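Local coordinates for inosine-uridine preferring nucleoside hydrolase (Gardnerella vaginalis 315-A, PDB 6BA1), which belongs to the inosine-uridine preferring nucleoside hydrolase family and carries a bound calcium ion, at residues A72-L81 and I174-D182. Numbering follows the deposited sequence.
Sequences ASTKDSFEVL and ISQDPDAAD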
# COMPACT_ATOMS: atom_id res chain seq x y z
N ALA A 72 18.04 15.30 -12.97
CA ALA A 72 16.70 14.72 -13.10
C ALA A 72 15.96 15.13 -14.37
O ALA A 72 16.20 16.20 -14.92
CB ALA A 72 15.86 15.06 -11.88
N SER A 73 15.08 14.23 -14.83
CA SER A 73 14.08 14.48 -15.88
C SER A 73 13.61 15.94 -15.98
O SER A 73 13.61 16.51 -17.07
CB SER A 73 12.86 13.56 -15.63
OG SER A 73 11.80 13.77 -16.55
N THR A 74 13.23 16.52 -14.84
CA THR A 74 12.63 17.86 -14.78
C THR A 74 13.45 18.88 -13.97
O THR A 74 12.90 19.86 -13.47
CB THR A 74 11.20 17.78 -14.19
OG1 THR A 74 11.26 17.22 -12.88
CG2 THR A 74 10.30 16.91 -15.06
N LYS A 75 14.76 18.67 -13.86
CA LYS A 75 15.67 19.62 -13.20
C LYS A 75 16.83 19.99 -14.13
O LYS A 75 17.15 19.26 -15.06
CB LYS A 75 16.19 19.04 -11.87
CG LYS A 75 15.12 18.82 -10.82
CD LYS A 75 15.73 18.53 -9.46
CE LYS A 75 14.72 17.85 -8.55
NZ LYS A 75 15.27 17.65 -7.18
N ASP A 76 17.45 21.13 -13.86
CA ASP A 76 18.58 21.65 -14.65
C ASP A 76 19.91 21.06 -14.16
O ASP A 76 20.78 20.72 -14.97
CB ASP A 76 18.69 23.17 -14.58
CG ASP A 76 17.44 23.93 -14.95
OD1 ASP A 76 16.39 23.28 -15.27
OD2 ASP A 76 17.44 25.12 -14.73
N SER A 77 20.06 20.95 -12.83
CA SER A 77 21.30 20.54 -12.19
C SER A 77 21.08 19.44 -11.14
O SER A 77 19.98 18.91 -11.01
CB SER A 77 21.97 21.76 -11.54
OG SER A 77 21.39 22.07 -10.28
N PHE A 78 22.16 19.10 -10.43
CA PHE A 78 22.08 18.20 -9.28
C PHE A 78 23.30 18.38 -8.36
O PHE A 78 24.44 18.39 -8.83
CB PHE A 78 21.97 16.75 -9.72
CG PHE A 78 22.20 15.76 -8.61
CD1 PHE A 78 23.44 15.12 -8.46
CD2 PHE A 78 21.21 15.50 -7.67
CE1 PHE A 78 23.67 14.24 -7.43
CE2 PHE A 78 21.42 14.61 -6.64
CZ PHE A 78 22.66 13.98 -6.51
N GLU A 79 23.04 18.51 -7.06
CA GLU A 79 24.07 18.49 -6.02
C GLU A 79 23.79 17.31 -5.10
O GLU A 79 22.63 16.92 -4.91
CB GLU A 79 24.01 19.78 -5.20
CG GLU A 79 23.97 21.07 -6.02
CD GLU A 79 23.21 22.19 -5.30
OE1 GLU A 79 22.04 21.95 -4.91
OE2 GLU A 79 23.77 23.31 -5.12
N VAL A 80 24.85 16.75 -4.52
CA VAL A 80 24.70 15.69 -3.51
C VAL A 80 24.21 16.36 -2.23
O VAL A 80 24.79 17.35 -1.78
CB VAL A 80 26.05 14.97 -3.24
CG1 VAL A 80 25.93 14.00 -2.07
CG2 VAL A 80 26.50 14.24 -4.48
N LEU A 81 23.14 15.82 -1.65
CA LEU A 81 22.60 16.32 -0.38
C LEU A 81 23.57 15.94 0.75
O LEU A 81 24.18 14.87 0.69
CB LEU A 81 21.21 15.75 -0.08
CG LEU A 81 20.10 15.89 -1.12
CD1 LEU A 81 18.90 15.03 -0.76
CD2 LEU A 81 19.76 17.36 -1.24
N ILE A 174 13.32 7.27 -5.70
CA ILE A 174 12.13 7.83 -6.34
C ILE A 174 12.09 9.35 -6.14
O ILE A 174 11.73 10.09 -7.05
CB ILE A 174 10.83 7.19 -5.80
CG1 ILE A 174 10.84 5.67 -6.00
CG2 ILE A 174 9.60 7.80 -6.48
CD1 ILE A 174 10.63 5.21 -7.42
N SER A 175 12.45 9.79 -4.94
CA SER A 175 12.48 11.22 -4.58
C SER A 175 13.31 12.06 -5.55
O SER A 175 12.90 13.15 -5.91
CB SER A 175 12.99 11.41 -3.16
OG SER A 175 13.29 12.77 -2.89
N GLN A 176 14.46 11.52 -5.96
CA GLN A 176 15.42 12.27 -6.78
C GLN A 176 14.87 12.56 -8.19
O GLN A 176 15.17 13.61 -8.78
CB GLN A 176 16.76 11.53 -6.90
CG GLN A 176 17.98 12.44 -6.67
CD GLN A 176 18.40 12.49 -5.24
OE1 GLN A 176 18.61 11.46 -4.58
NE2 GLN A 176 18.54 13.72 -4.72
N ASP A 177 14.09 11.62 -8.73
CA ASP A 177 13.35 11.82 -9.97
C ASP A 177 12.03 11.03 -9.94
O ASP A 177 11.99 9.85 -10.34
CB ASP A 177 14.19 11.44 -11.18
CG ASP A 177 13.64 12.01 -12.49
OD1 ASP A 177 12.47 12.46 -12.54
OD2 ASP A 177 14.40 12.00 -13.47
N PRO A 178 10.96 11.67 -9.45
CA PRO A 178 9.63 11.07 -9.44
C PRO A 178 9.03 10.91 -10.83
O PRO A 178 8.41 9.88 -11.12
CB PRO A 178 8.79 12.06 -8.63
CG PRO A 178 9.77 12.86 -7.85
CD PRO A 178 10.95 12.97 -8.76
N ASP A 179 9.21 11.92 -11.68
CA ASP A 179 8.55 11.94 -12.99
C ASP A 179 9.02 10.80 -13.86
O ASP A 179 8.24 10.20 -14.60
CB ASP A 179 8.78 13.28 -13.68
CG ASP A 179 8.30 14.46 -12.85
OD1 ASP A 179 8.97 14.75 -11.84
OD2 ASP A 179 7.27 15.06 -13.19
N ALA A 180 10.32 10.50 -13.76
CA ALA A 180 10.93 9.35 -14.44
C ALA A 180 10.35 8.04 -13.93
O ALA A 180 9.94 7.18 -14.72
CB ALA A 180 12.43 9.38 -14.23
N ALA A 181 10.33 7.89 -12.61
CA ALA A 181 9.75 6.71 -11.97
C ALA A 181 8.30 6.48 -12.40
O ALA A 181 7.91 5.33 -12.65
CB ALA A 181 9.84 6.83 -10.46
N ASP A 182 7.52 7.55 -12.51
CA ASP A 182 6.14 7.47 -13.00
C ASP A 182 6.11 6.88 -14.41
O ASP A 182 5.36 5.93 -14.68
CB ASP A 182 5.46 8.84 -12.99
CG ASP A 182 3.95 8.77 -13.27
OD1 ASP A 182 3.29 7.79 -12.85
OD2 ASP A 182 3.42 9.70 -13.90
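Q176 reaches the loop 72-81 with the end of its side chain, which lies about 8 Å from the calcium ion. Its side chain bends at chi2, and Q176 NE2 comes to the edge of the F78 ring, 3.6 Å from F78 CE2 and close to the ring plane. The amide stands nearly perpendicular to the ring, with 81° between the planes. The L81 side chain comes from the opposite direction to that of Q176, with its CD1 near Q176 NE2. The Q176 backbone also takes part: Q176 O lies 3.5 Å from A72 CB.

D177 makes the one hydrogen bond across the contact. With CG anti to the backbone N (chi1 -163°), the D177 carboxylate reaches S73, and D177 OD2 accepts from S73 N at 2.7 Å. The donor sits above the carboxylate plane, 45° out of it. OD2 also bonds T134 OG1. D177 OD1 accepts from A180 N at 3.2 Å. D177 is the N-cap residue of helix 178-187, and the A180 N bond is its capping bond. One carboxylate ties the loop to the start of that helix. A72 to K75 form a type I turn, closed by K75 N to A72 O.

The D179 side chain crosses that of T74 at about a right angle; D179 OD1 is 3.5 Å from T74 OG1. D179 OD1 forms a salt bridge with R277 NH1. A180 CB is 4.4 Å from S73 CB.

Y39 packs on A72, Q176, D177 and the F78 ring. The loop follows strand 64-67, an outermost strand of the mixed eight-stranded sheet, and helix 178-187 leads on to strand 191-194 of the same sheet.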